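Local coordinates for HP0958 (Helicobacter pylori, PDB 3NA7), which probably acts in flagellar biogenesis as a chaperone of flagellar export and a post-transcriptional regulator, and combines a kinked coiled-coil hairpin with a zinc-ribbon domain, at residues Ala43-Lys46 and Ala47-Leu51; Arg122-Glu125 and Lys126-Asp129; Leu56-Lys59 and Leu60-Ser63; Glu143-Ser146 and Leu147-Glu151; Ser106-Ala109 and Asn110-Ile113. All coordinates share one frame; numbering follows the deposited sequence.

All five contacts are short stretches, about two turns each, of the two long helices in the antiparallel coiled-coil hairpin, away from the zinc-ribbon. Contacts 1 and 3 lie on helix 24-85, contacts 5, 2 and 4 on the returning helix 91-171, and the chain meets them in the order 1, 3, 5, 2, 4. Because the helices run antiparallel, partners pair across the hairpin: contact 1 touches contact 2, with centres 11 Å apart, and contact 3 touches contacts 5 and 2, with centres 14 and 17 Å away. Contact 4 stands apart, 27 Å from contact 1 and 56 Å from contact 5 between centres. Together they sample a kinked, slender hairpin in which backbone bonds hold each helix and side chains from both helices meet between them.

Contact 1. Residues Ala43-Lys46 and Ala47-Leu51; sequences AKNK and AILNL
N50 donates its backbone N-H to K46 O over 2.8 Å, the shortest and straightest of four such bonds, with 168° at the hydrogen and the nitrogen almost along the C=O axis. I48 N reaches K44 O at 2.9 Å and A47 N reaches A43 O at 3.0 Å; L49 N lies farther from N45 O, at 3.3 Å. This is the regular i to i+4 ladder of an alpha-helix, here about two turns of helix 24-85 in the coiled-coil hairpin.

I48 and L49 lean back over these carbonyls. I48 has CG1 opposite its own carbonyl carbon (chi1 -79°), which swings that branch toward the preceding turn, and CG1 comes to 3.6 Å from K44 O with CD1 close behind. L49 does the same over the next carbonyl: its CG is 3.7 Å from N45 O, and its CD1 lies 4.4 Å from N45 OD1, a loose approach. A47 brings just a methyl, its CB 3.6 Å from A43 O, small enough to lie close to the backbone. The N50 amide departs the other way and bonds E54.

Toward helix 91-171, K44 forms a salt bridge with E133 and lies on L137, N45 touches M134, and L51 packs on L130. I48 O also accepts a bond from the Q127 amide, while K46 NZ pairs with E42 on its own helix.

Chemically, the stretch is held by its backbone, and the ammonium groups of K44 and K46 find carboxylates on the partner helix and on their own, as suits a partly solvent-washed coiled coil.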
loop_
_atom_site.group_PDB
_atom_site.type_symbol
_atom_site.label_atom_id
_atom_site.label_comp_id
_atom_site.label_asym_id
_atom_site.label_seq_id
_atom_site.Cartn_x
_atom_site.Cartn_y
_atom_site.Cartn_z
ATOM N N ALA A 43 -4.895 -8.692 3.666
ATOM C CA ALA A 43 -5.567 -8.689 2.354
ATOM C C ALA A 43 -6.403 -9.962 2.133
ATOM O O ALA A 43 -7.526 -9.905 1.626
ATOM C CB ALA A 43 -4.534 -8.505 1.208
ATOM N N LYS A 44 -5.863 -11.119 2.514
ATOM C CA LYS A 44 -6.625 -12.357 2.362
ATOM C C LYS A 44 -7.826 -12.399 3.320
ATOM O O LYS A 44 -8.863 -12.979 2.991
ATOM C CB LYS A 44 -5.727 -13.554 2.558
ATOM C CG LYS A 44 -4.752 -13.734 1.385
ATOM C CD LYS A 44 -3.692 -14.731 1.707
ATOM C CE LYS A 44 -2.579 -14.756 0.621
ATOM N NZ LYS A 44 -3.035 -15.541 -0.538
ATOM N N ASN A 45 -7.679 -11.760 4.486
ATOM C CA ASN A 45 -8.761 -11.717 5.428
ATOM C C ASN A 45 -9.923 -10.916 4.870
ATOM O O ASN A 45 -11.059 -11.353 4.969
ATOM C CB ASN A 45 -8.352 -11.176 6.807
ATOM C CG ASN A 45 -9.294 -11.658 7.901
ATOM O OD1 ASN A 45 -9.849 -10.878 8.678
ATOM N ND2 ASN A 45 -9.502 -12.951 7.938
ATOM N N LYS A 46 -9.622 -9.763 4.276
ATOM C CA LYS A 46 -10.614 -8.960 3.550
ATOM C C LYS A 46 -11.236 -9.721 2.390
ATOM O O LYS A 46 -12.437 -9.628 2.177
ATOM C CB LYS A 46 -9.996 -7.656 3.028
ATOM C CG LYS A 46 -9.950 -6.561 4.044
ATOM C CD LYS A 46 -8.950 -5.457 3.712
ATOM C CE LYS A 46 -8.917 -4.483 4.869
ATOM N NZ LYS A 46 -7.735 -3.595 4.789
ATOM N N ALA A 47 -10.433 -10.483 1.651
ATOM C CA ALA A 47 -10.969 -11.237 0.512
ATOM C C ALA A 47 -11.937 -12.314 0.984
ATOM O O ALA A 47 -12.929 -12.575 0.320
ATOM C CB ALA A 47 -9.847 -11.830 -0.351
ATOM N N ILE A 48 -11.683 -12.926 2.146
ATOM C CA ILE A 48 -12.641 -13.893 2.692
ATOM C C ILE A 48 -13.994 -13.197 2.953
ATOM O O ILE A 48 -15.040 -13.705 2.554
ATOM C CB ILE A 48 -12.109 -14.579 3.974
ATOM C CG1 ILE A 48 -11.111 -15.677 3.593
ATOM C CG2 ILE A 48 -13.263 -15.188 4.838
ATOM C CD1 ILE A 48 -10.162 -16.039 4.677
ATOM N N LEU A 49 -13.951 -12.044 3.613
ATOM C CA LEU A 49 -15.152 -11.285 3.960
ATOM C C LEU A 49 -15.874 -10.747 2.720
ATOM O O LEU A 49 -17.088 -10.756 2.672
ATOM C CB LEU A 49 -14.831 -10.154 4.949
ATOM C CG LEU A 49 -14.409 -10.587 6.373
ATOM C CD1 LEU A 49 -13.734 -9.459 7.152
ATOM C CD2 LEU A 49 -15.589 -11.144 7.200
ATOM N N ASN A 50 -15.131 -10.275 1.724
ATOM C CA ASN A 50 -15.734 -9.904 0.453
ATOM C C ASN A 50 -16.466 -11.098 -0.186
ATOM O O ASN A 50 -17.653 -11.028 -0.483
ATOM C CB ASN A 50 -14.694 -9.319 -0.502
ATOM C CG ASN A 50 -15.305 -8.939 -1.843
ATOM O OD1 ASN A 50 -15.926 -7.875 -1.978
ATOM N ND2 ASN A 50 -15.176 -9.828 -2.829
ATOM N N LEU A 51 -15.769 -12.208 -0.365
ATOM C CA LEU A 51 -16.428 -13.405 -0.838
ATOM C C LEU A 51 -17.680 -13.767 -0.026
ATOM O O LEU A 51 -18.608 -14.340 -0.588
ATOM C CB LEU A 51 -15.483 -14.588 -0.874
ATOM C CG LEU A 51 -14.401 -14.633 -1.932
ATOM C CD1 LEU A 51 -13.310 -15.622 -1.471
ATOM C CD2 LEU A 51 -14.971 -15.025 -3.289
#

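Contact 2. Residues Arg122-Glu125 and Lys126-Asp129; sequences RKSE and KQED
E125 receives the N-H of D129 on its carbonyl oxygen, E125 O to D129 N 3.0 Å, in a nearly straight bond (175° at the hydrogen). Its side chain meanwhile reaches back along the helix: CG stands opposite the carbonyl carbon (chi1 -79°) and the chain runs extended from there. This brings E125 OE1 to 2.6 Å from R122 NH1, a salt bridge whose hydrogen bond is weak because it is strongly bent. The E125 carboxylate approaches the guanidinium at its edge and in its plane. Glutamate and arginine three residues apart are well suited to such pairing on an exposed helical face.

K126 bonds through its backbone N to R122 O at 3.0 Å, and its CB rests 3.5 Å from K123 O. Beyond CB the chain points forward, CG being opposite the backbone N (chi1 175°), then bends at the next bond and extends, its aliphatic part packing on L51 of helix 24-85.

S124 O accepts the N-H of E128, 3.0 Å from E128 N, while E128 CG comes within 3.2 Å of the same S124 O. Q127 runs back, extended, so that its OE1 lies 3.5 Å from S124 CA. K55 of helix 24-85 gives Q127 OE1 a hydrogen bond and S124 OG a weak one, and Q127 NE2 bonds I48 O and E52. K123 forms a salt bridge with E54, and E128 with K131.

On this stretch of the coiled coil, then, charged pairs run both along the helix and across to its partner, so polar residues can add electrostatic cohesion at the margins of the packing.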
loop_
_atom_site.group_PDB
_atom_site.type_symbol
_atom_site.label_atom_id
_atom_site.label_comp_id
_atom_site.label_asym_id
_atom_site.label_seq_id
_atom_site.Cartn_x
_atom_site.Cartn_y
_atom_site.Cartn_z
ATOM N N ARG A 122 -18.055 -22.603 -5.085
ATOM C CA ARG A 122 -16.711 -22.216 -5.546
ATOM C C ARG A 122 -16.135 -21.117 -4.668
ATOM O O ARG A 122 -14.930 -21.084 -4.410
ATOM C CB ARG A 122 -16.652 -21.771 -7.021
ATOM C CG ARG A 122 -16.971 -22.826 -8.109
ATOM C CD ARG A 122 -16.597 -24.294 -7.739
ATOM N NE ARG A 122 -17.691 -25.210 -8.110
ATOM C CZ ARG A 122 -18.075 -26.295 -7.427
ATOM N NH1 ARG A 122 -17.455 -26.659 -6.310
ATOM N NH2 ARG A 122 -19.096 -27.026 -7.869
ATOM N N LYS A 123 -16.994 -20.212 -4.229
ATOM C CA LYS A 123 -16.558 -19.131 -3.367
ATOM C C LYS A 123 -16.172 -19.658 -1.995
ATOM O O LYS A 123 -15.193 -19.189 -1.439
ATOM C CB LYS A 123 -17.609 -18.018 -3.274
ATOM C CG LYS A 123 -17.781 -17.242 -4.621
ATOM C CD LYS A 123 -18.679 -16.011 -4.467
ATOM C CE LYS A 123 -18.934 -15.312 -5.809
ATOM N NZ LYS A 123 -17.747 -14.573 -6.345
ATOM N N SER A 124 -16.929 -20.626 -1.467
ATOM C CA SER A 124 -16.632 -21.248 -0.176
ATOM C C SER A 124 -15.317 -22.045 -0.235
ATOM O O SER A 124 -14.561 -22.059 0.746
ATOM C CB SER A 124 -17.772 -22.165 0.285
ATOM O OG SER A 124 -18.957 -21.432 0.516
ATOM N N GLU A 125 -15.055 -22.705 -1.374
ATOM C CA GLU A 125 -13.758 -23.344 -1.606
ATOM C C GLU A 125 -12.625 -22.327 -1.613
ATOM O O GLU A 125 -11.565 -22.577 -1.032
ATOM C CB GLU A 125 -13.733 -24.136 -2.911
ATOM C CG GLU A 125 -14.402 -25.482 -2.832
ATOM C CD GLU A 125 -14.859 -26.009 -4.206
ATOM O OE1 GLU A 125 -15.901 -26.701 -4.242
ATOM O OE2 GLU A 125 -14.199 -25.727 -5.240
ATOM N N LYS A 126 -12.852 -21.182 -2.268
ATOM C CA LYS A 126 -11.837 -20.135 -2.306
ATOM C C LYS A 126 -11.582 -19.572 -0.907
ATOM O O LYS A 126 -10.440 -19.314 -0.547
ATOM C CB LYS A 126 -12.210 -19.016 -3.285
ATOM C CG LYS A 126 -11.252 -17.824 -3.295
ATOM C CD LYS A 126 -9.866 -18.257 -3.817
ATOM C CE LYS A 126 -8.936 -17.074 -3.999
ATOM N NZ LYS A 126 -7.644 -17.563 -4.511
ATOM N N GLN A 127 -12.645 -19.407 -0.132
ATOM C CA GLN A 127 -12.522 -18.997 1.259
ATOM C C GLN A 127 -11.649 -19.966 2.083
ATOM O O GLN A 127 -10.818 -19.509 2.889
ATOM C CB GLN A 127 -13.890 -18.857 1.906
ATOM C CG GLN A 127 -14.697 -17.660 1.407
ATOM C CD GLN A 127 -16.048 -17.597 2.070
ATOM O OE1 GLN A 127 -16.729 -18.616 2.199
ATOM N NE2 GLN A 127 -16.417 -16.417 2.577
ATOM N N GLU A 128 -11.860 -21.275 1.907
ATOM C CA GLU A 128 -11.068 -22.305 2.626
ATOM C C GLU A 128 -9.595 -22.207 2.225
ATOM O O GLU A 128 -8.721 -22.213 3.086
ATOM C CB GLU A 128 -11.594 -23.730 2.414
ATOM C CG GLU A 128 -13.066 -23.967 2.838
ATOM C CD GLU A 128 -13.296 -23.985 4.361
ATOM O OE1 GLU A 128 -12.315 -24.000 5.159
ATOM O OE2 GLU A 128 -14.485 -24.006 4.748
ATOM N N ASP A 129 -9.333 -22.068 0.927
ATOM C CA ASP A 129 -7.984 -21.754 0.430
ATOM C C ASP A 129 -7.304 -20.590 1.133
ATOM O O ASP A 129 -6.225 -20.742 1.702
ATOM C CB ASP A 129 -8.041 -21.388 -1.041
ATOM C CG ASP A 129 -7.497 -22.450 -1.915
ATOM O OD1 ASP A 129 -6.245 -22.641 -1.878
ATOM O OD2 ASP A 129 -8.319 -23.054 -2.657
#

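Contact 3. Residues Leu56-Lys59 and Leu60-Ser63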
loop_
_atom_site.group_PDB
_atom_site.type_symbol
_atom_site.label_atom_id
_atom_site.label_comp_id
_atom_site.label_asym_id
_atom_site.label_seq_id
_atom_site.Cartn_x
_atom_site.Cartn_y
_atom_site.Cartn_z
ATOM N N LEU A 56 -23.688 -13.972 0.052
ATOM C CA LEU A 56 -24.960 -13.490 0.566
ATOM C C LEU A 56 -25.911 -13.011 -0.536
ATOM O O LEU A 56 -27.096 -13.362 -0.532
ATOM C CB LEU A 56 -24.751 -12.403 1.622
ATOM C CG LEU A 56 -24.572 -12.874 3.069
ATOM C CD1 LEU A 56 -23.836 -11.835 3.942
ATOM C CD2 LEU A 56 -25.950 -13.223 3.683
ATOM N N ALA A 57 -25.387 -12.228 -1.473
ATOM C CA ALA A 57 -26.174 -11.733 -2.606
ATOM C C ALA A 57 -26.677 -12.896 -3.429
ATOM O O ALA A 57 -27.835 -12.918 -3.852
ATOM C CB ALA A 57 -25.343 -10.759 -3.475
ATOM N N LEU A 58 -25.815 -13.884 -3.639
ATOM C CA LEU A 58 -26.194 -15.057 -4.410
ATOM C C LEU A 58 -27.255 -15.895 -3.712
ATOM O O LEU A 58 -28.135 -16.465 -4.354
ATOM C CB LEU A 58 -24.982 -15.907 -4.726
ATOM C CG LEU A 58 -23.970 -15.381 -5.730
ATOM C CD1 LEU A 58 -22.719 -16.246 -5.635
ATOM C CD2 LEU A 58 -24.524 -15.404 -7.160
ATOM N N LYS A 59 -27.165 -15.982 -2.393
ATOM C CA LYS A 59 -28.110 -16.764 -1.623
ATOM C C LYS A 59 -29.489 -16.118 -1.650
ATOM O O LYS A 59 -30.495 -16.823 -1.581
ATOM C CB LYS A 59 -27.624 -16.949 -0.180
ATOM C CG LYS A 59 -26.558 -18.038 -0.037
ATOM C CD LYS A 59 -25.919 -18.008 1.348
ATOM C CE LYS A 59 -24.730 -18.950 1.407
ATOM N NZ LYS A 59 -24.390 -19.202 2.817
ATOM N N LEU A 60 -29.511 -14.782 -1.739
ATOM C CA LEU A 60 -30.743 -14.018 -1.955
ATOM C C LEU A 60 -31.383 -14.355 -3.307
ATOM O O LEU A 60 -32.592 -14.533 -3.387
ATOM C CB LEU A 60 -30.482 -12.512 -1.814
ATOM C CG LEU A 60 -31.607 -11.472 -1.975
ATOM C CD1 LEU A 60 -32.866 -11.783 -1.145
ATOM C CD2 LEU A 60 -31.081 -10.070 -1.645
ATOM N N GLN A 61 -30.569 -14.477 -4.352
ATOM C CA GLN A 61 -31.054 -14.903 -5.665
ATOM C C GLN A 61 -31.591 -16.317 -5.645
ATOM O O GLN A 61 -32.644 -16.577 -6.210
ATOM C CB GLN A 61 -29.954 -14.824 -6.709
ATOM C CG GLN A 61 -29.529 -13.432 -7.067
ATOM C CD GLN A 61 -28.671 -13.424 -8.306
ATOM O OE1 GLN A 61 -27.471 -13.136 -8.250
ATOM N NE2 GLN A 61 -29.279 -13.751 -9.444
ATOM N N VAL A 62 -30.858 -17.240 -5.024
ATOM C CA VAL A 62 -31.365 -18.601 -4.814
ATOM C C VAL A 62 -32.787 -18.567 -4.217
ATOM O O VAL A 62 -33.665 -19.289 -4.662
ATOM C CB VAL A 62 -30.416 -19.462 -3.934
ATOM C CG1 VAL A 62 -31.099 -20.772 -3.477
ATOM C CG2 VAL A 62 -29.088 -19.765 -4.695
ATOM N N SER A 63 -33.002 -17.692 -3.246
ATOM C CA SER A 63 -34.259 -17.618 -2.522
ATOM C C SER A 63 -35.373 -17.013 -3.374
ATOM O O SER A 63 -36.526 -17.452 -3.303
ATOM C CB SER A 63 -34.068 -16.813 -1.244
ATOM O OG SER A 63 -35.246 -16.857 -0.472
#
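L58 O accepts the N-H of V62, with V62 N at 2.9 Å, the shortest rung of an i to i+4 ladder in helix 24-85; L60 N to L56 O and S63 N to K59 O are both 3.1 Å, and Q61 N to A57 O is 3.2 Å. The S63 bond is the most bent, 142° at its hydrogen.

V62 divides its methyls between backbone and partner helix. CG2 falls back toward the preceding turn and sits 3.5 Å from L58 O, while CG1, opposite the backbone N (chi1 168°), is directed to the partner helix, where it meets I113. A beta-branched residue fits this place because one methyl covers the backbone and the other serves the interface.

L58 and Q61 cross obliquely on a neighbouring face. Q61 carries its CG back to 3.7 Å from A57 O, and the extended chain leaves OE1 beside L58 CD2 at 3.9 Å, a van der Waals touch between a methyl and an amide oxygen. L60 turns the other way: its CB lies 3.4 Å from A57 O, but CG is opposite the backbone N and takes both methyls off the backbone.

Helix 91-171 covers L58 with L116 and I120, and V62 with L116, part of the apolar seam between the two helices.

Apolar branches on that seam thus give hydrophobic cohesion between the helices, while the exposed face mixes polar K59, Q61 and S63 with apolar L56 and L60; the hydrogen bonds between the two halves are all backbone ones, and the side chains add van der Waals contact.

Contact 4. Residues Glu143-Ser146 and Leu147-Glu151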
loop_
_atom_site.group_PDB
_atom_site.type_symbol
_atom_site.label_atom_id
_atom_site.label_comp_id
_atom_site.label_asym_id
_atom_site.label_seq_id
_atom_site.Cartn_x
_atom_site.Cartn_y
_atom_site.Cartn_z
ATOM N N GLU A 143 7.702 -16.579 12.909
ATOM C CA GLU A 143 9.099 -16.954 12.731
ATOM C C GLU A 143 10.009 -15.718 12.606
ATOM O O GLU A 143 11.016 -15.608 13.300
ATOM C CB GLU A 143 9.247 -17.885 11.516
ATOM C CG GLU A 143 10.700 -18.253 11.122
ATOM C CD GLU A 143 10.790 -18.895 9.733
ATOM O OE1 GLU A 143 9.939 -18.551 8.873
ATOM O OE2 GLU A 143 11.702 -19.736 9.497
ATOM N N LEU A 144 9.639 -14.799 11.723
ATOM C CA LEU A 144 10.443 -13.603 11.408
ATOM C C LEU A 144 10.562 -12.555 12.508
ATOM O O LEU A 144 11.557 -11.835 12.576
ATOM C CB LEU A 144 9.896 -12.923 10.154
ATOM C CG LEU A 144 9.919 -13.793 8.902
ATOM C CD1 LEU A 144 9.435 -13.005 7.685
ATOM C CD2 LEU A 144 11.329 -14.376 8.648
ATOM N N GLU A 145 9.564 -12.490 13.373
ATOM C CA GLU A 145 9.369 -11.334 14.239
ATOM C C GLU A 145 10.442 -11.145 15.324
ATOM O O GLU A 145 10.786 -10.005 15.671
ATOM C CB GLU A 145 7.969 -11.400 14.859
ATOM C CG GLU A 145 7.626 -10.302 15.842
ATOM C CD GLU A 145 6.116 -10.024 15.930
ATOM O OE1 GLU A 145 5.491 -9.757 14.871
ATOM O OE2 GLU A 145 5.557 -10.044 17.056
ATOM N N SER A 146 10.948 -12.245 15.880
ATOM C CA SER A 146 11.897 -12.151 17.005
ATOM C C SER A 146 13.154 -11.383 16.580
ATOM O O SER A 146 13.514 -10.367 17.195
ATOM C CB SER A 146 12.238 -13.543 17.571
ATOM O OG SER A 146 13.064 -13.443 18.728
ATOM N N LEU A 147 13.774 -11.861 15.502
ATOM C CA LEU A 147 14.980 -11.275 14.933
ATOM C C LEU A 147 14.764 -9.878 14.350
ATOM O O LEU A 147 15.535 -8.942 14.622
ATOM C CB LEU A 147 15.543 -12.201 13.841
ATOM C CG LEU A 147 16.836 -11.776 13.115
ATOM C CD1 LEU A 147 18.026 -11.575 14.097
ATOM C CD2 LEU A 147 17.207 -12.748 11.975
ATOM N N VAL A 148 13.732 -9.745 13.524
ATOM C CA VAL A 148 13.472 -8.475 12.873
ATOM C C VAL A 148 13.469 -7.346 13.907
ATOM O O VAL A 148 14.143 -6.328 13.713
ATOM C CB VAL A 148 12.156 -8.497 12.083
ATOM C CG1 VAL A 148 11.654 -7.049 11.801
ATOM C CG2 VAL A 148 12.334 -9.282 10.816
ATOM N N GLU A 149 12.740 -7.546 15.006
ATOM C CA GLU A 149 12.575 -6.503 16.026
ATOM C C GLU A 149 13.850 -6.214 16.847
ATOM O O GLU A 149 14.062 -5.081 17.293
ATOM C CB GLU A 149 11.328 -6.765 16.890
ATOM C CG GLU A 149 10.052 -6.863 16.016
ATOM C CD GLU A 149 8.725 -6.705 16.769
ATOM O OE1 GLU A 149 8.493 -7.424 17.779
ATOM O OE2 GLU A 149 7.897 -5.875 16.314
ATOM N N ASN A 150 14.694 -7.231 17.000
ATOM C CA ASN A 150 16.011 -7.088 17.617
ATOM C C ASN A 150 16.942 -6.298 16.713
ATOM O O ASN A 150 17.648 -5.397 17.172
ATOM C CB ASN A 150 16.615 -8.471 17.905
ATOM C CG ASN A 150 18.012 -8.391 18.507
ATOM O OD1 ASN A 150 18.257 -7.678 19.499
ATOM N ND2 ASN A 150 18.942 -9.138 17.911
ATOM N N GLU A 151 16.924 -6.650 15.424
ATOM C CA GLU A 151 17.682 -5.960 14.380
ATOM C C GLU A 151 17.330 -4.485 14.300
ATOM O O GLU A 151 18.209 -3.644 14.188
ATOM C CB GLU A 151 17.418 -6.604 13.014
ATOM C CG GLU A 151 18.076 -7.974 12.824
ATOM C CD GLU A 151 19.419 -7.907 12.119
ATOM O OE1 GLU A 151 19.587 -8.644 11.111
ATOM O OE2 GLU A 151 20.294 -7.124 12.564
#
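E149 leans back along the helix over E145, and its chain can be followed atom by atom. CB lies 3.5 Å from E145 O. CG, opposite the carbonyl carbon (chi1 -57°), comes closer still, 3.2 Å from the same oxygen, so E145 O is flanked by a methylene as well as by the backbone N-H of E149. E149 N bonds E145 O at 3.2 Å from a position 35° out of the carbonyl plane. Farther out the chain is extended; CD passes beside E145 CG, and OE1 settles 3.6 Å from that E145 CG.

At the tip the two acids run side by side and point the same way, their carboxylates turned 33° apart, with E149 OE1 4.0 Å from E145 OE2. Such like charges would probably repel somewhat; R31 of helix 24-85 makes a long, weak ion pair with E149 OE2, which may ease this.

The stretch belongs to helix 91-171, the returning arm of the antiparallel coiled-coil hairpin, and its inner side is apolar. V148, buried, rests against R31 and L34 of the other arm and tucks CG2 to within 3.2 Å of L144 O, with L144 CB farther off, 4.4 Å from CG2. A beta-branched residue suits the place, since one methyl lies against the backbone carbonyl.

On the solvent-facing side N150 N makes a weak hydrogen bond of 3.4 Å to S146 O, and the N150 amide leads away from the helix.

Contact 5. Residues Ser106-Ala109 and Asn110-Ile113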
loop_
_atom_site.group_PDB
_atom_site.type_symbol
_atom_site.label_atom_id
_atom_site.label_comp_id
_atom_site.label_asym_id
_atom_site.label_seq_id
_atom_site.Cartn_x
_atom_site.Cartn_y
_atom_site.Cartn_z
ATOM N N SER A 106 -40.317 -24.064 -14.912
ATOM C CA SER A 106 -39.837 -24.731 -13.711
ATOM C C SER A 106 -38.460 -25.399 -13.951
ATOM O O SER A 106 -37.598 -25.362 -13.061
ATOM C CB SER A 106 -40.890 -25.702 -13.169
ATOM O OG SER A 106 -40.277 -26.761 -12.474
ATOM N N ASN A 107 -38.222 -25.947 -15.145
ATOM C CA ASN A 107 -36.869 -26.439 -15.485
ATOM C C ASN A 107 -35.796 -25.358 -15.526
ATOM O O ASN A 107 -34.660 -25.609 -15.114
ATOM C CB ASN A 107 -36.822 -27.203 -16.810
ATOM C CG ASN A 107 -37.754 -28.400 -16.842
ATOM O OD1 ASN A 107 -38.189 -28.893 -15.807
ATOM N ND2 ASN A 107 -38.059 -28.880 -18.054
ATOM N N GLN A 108 -36.146 -24.172 -16.035
ATOM C CA GLN A 108 -35.247 -23.001 -16.009
ATOM C C GLN A 108 -34.882 -22.579 -14.582
ATOM O O GLN A 108 -33.709 -22.346 -14.296
ATOM C CB GLN A 108 -35.860 -21.808 -16.743
ATOM C CG GLN A 108 -35.864 -21.939 -18.255
ATOM C CD GLN A 108 -36.992 -21.154 -18.925
ATOM O OE1 GLN A 108 -37.651 -20.317 -18.299
ATOM N NE2 GLN A 108 -37.221 -21.434 -20.200
ATOM N N ALA A 109 -35.879 -22.478 -13.701
ATOM C CA ALA A 109 -35.633 -22.089 -12.310
ATOM C C ALA A 109 -34.746 -23.091 -11.588
ATOM O O ALA A 109 -33.859 -22.691 -10.834
ATOM C CB ALA A 109 -36.932 -21.886 -11.554
ATOM N N ASN A 110 -34.977 -24.386 -11.817
ATOM C CA ASN A 110 -34.147 -25.418 -11.215
ATOM C C ASN A 110 -32.715 -25.342 -11.682
ATOM O O ASN A 110 -31.812 -25.421 -10.848
ATOM C CB ASN A 110 -34.718 -26.824 -11.417
ATOM C CG ASN A 110 -35.771 -27.154 -10.393
ATOM O OD1 ASN A 110 -35.541 -27.001 -9.197
ATOM N ND2 ASN A 110 -36.941 -27.590 -10.846
ATOM N N ARG A 111 -32.501 -25.182 -12.989
ATOM C CA ARG A 111 -31.152 -24.952 -13.524
ATOM C C ARG A 111 -30.471 -23.690 -12.961
ATOM O O ARG A 111 -29.284 -23.730 -12.643
ATOM C CB ARG A 111 -31.110 -24.909 -15.060
ATOM C CG ARG A 111 -31.744 -26.100 -15.778
ATOM C CD ARG A 111 -31.384 -26.169 -17.290
ATOM N NE ARG A 111 -32.075 -25.175 -18.119
ATOM C CZ ARG A 111 -33.254 -25.364 -18.724
ATOM N NH1 ARG A 111 -33.787 -24.391 -19.461
ATOM N NH2 ARG A 111 -33.908 -26.516 -18.606
ATOM N N GLU A 112 -31.197 -22.577 -12.887
ATOM C CA GLU A 112 -30.639 -21.331 -12.379
ATOM C C GLU A 112 -30.232 -21.474 -10.900
ATOM O O GLU A 112 -29.149 -21.073 -10.519
ATOM C CB GLU A 112 -31.616 -20.142 -12.596
ATOM C CG GLU A 112 -31.218 -18.802 -11.911
ATOM C CD GLU A 112 -29.998 -18.142 -12.536
ATOM O OE1 GLU A 112 -29.487 -17.129 -12.000
ATOM O OE2 GLU A 112 -29.538 -18.628 -13.578
ATOM N N ILE A 113 -31.093 -22.070 -10.092
ATOM C CA ILE A 113 -30.766 -22.341 -8.696
ATOM C C ILE A 113 -29.537 -23.240 -8.554
ATOM O O ILE A 113 -28.645 -22.937 -7.758
ATOM C CB ILE A 113 -31.952 -22.956 -7.948
ATOM C CG1 ILE A 113 -33.124 -21.976 -7.960
ATOM C CG2 ILE A 113 -31.534 -23.378 -6.490
ATOM C CD1 ILE A 113 -34.469 -22.604 -7.520
#
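I113 and A109 form a tight part of this stretch of the antiparallel coiled-coil hairpin, on helix 91-171 where it faces helix 24-85. I113 N bonds A109 O at 2.9 Å, and the ethyl branch of I113 folds back over that oxygen, CG1 at 3.1 Å and CD1 at 3.4 Å. CG1 stands opposite the carbonyl carbon (chi1 -61°), which sends it to the preceding turn. A buried isoleucine suits this place, since its branches cover A109 O and meet V62 and N65 of helix 24-85, probably screening the backbone bond; S106, also buried, is small enough to lie against L69 and weakly bonds N73.

On the outer side R111 starts just as tightly, its CG packing at 3.0 Å on N107 O, which also accepts R111 N. Only its guanidinium end is exposed and loosely held. R111 bends at its CG-CD bond (chi3 -74°) and doubles back, so N107 O lies 3.5 Å above one face of the guanidinium, near the rim. Q108 runs across it, the amide and guanidinium planes 74° apart, with Q108 CG 3.4 Å from R111 NH1. E104 makes a long, weak ion pair with R111 NH1 and also accepts a bond from the N107 amide. R111 NH2 lies 3.5 Å from N107 CB.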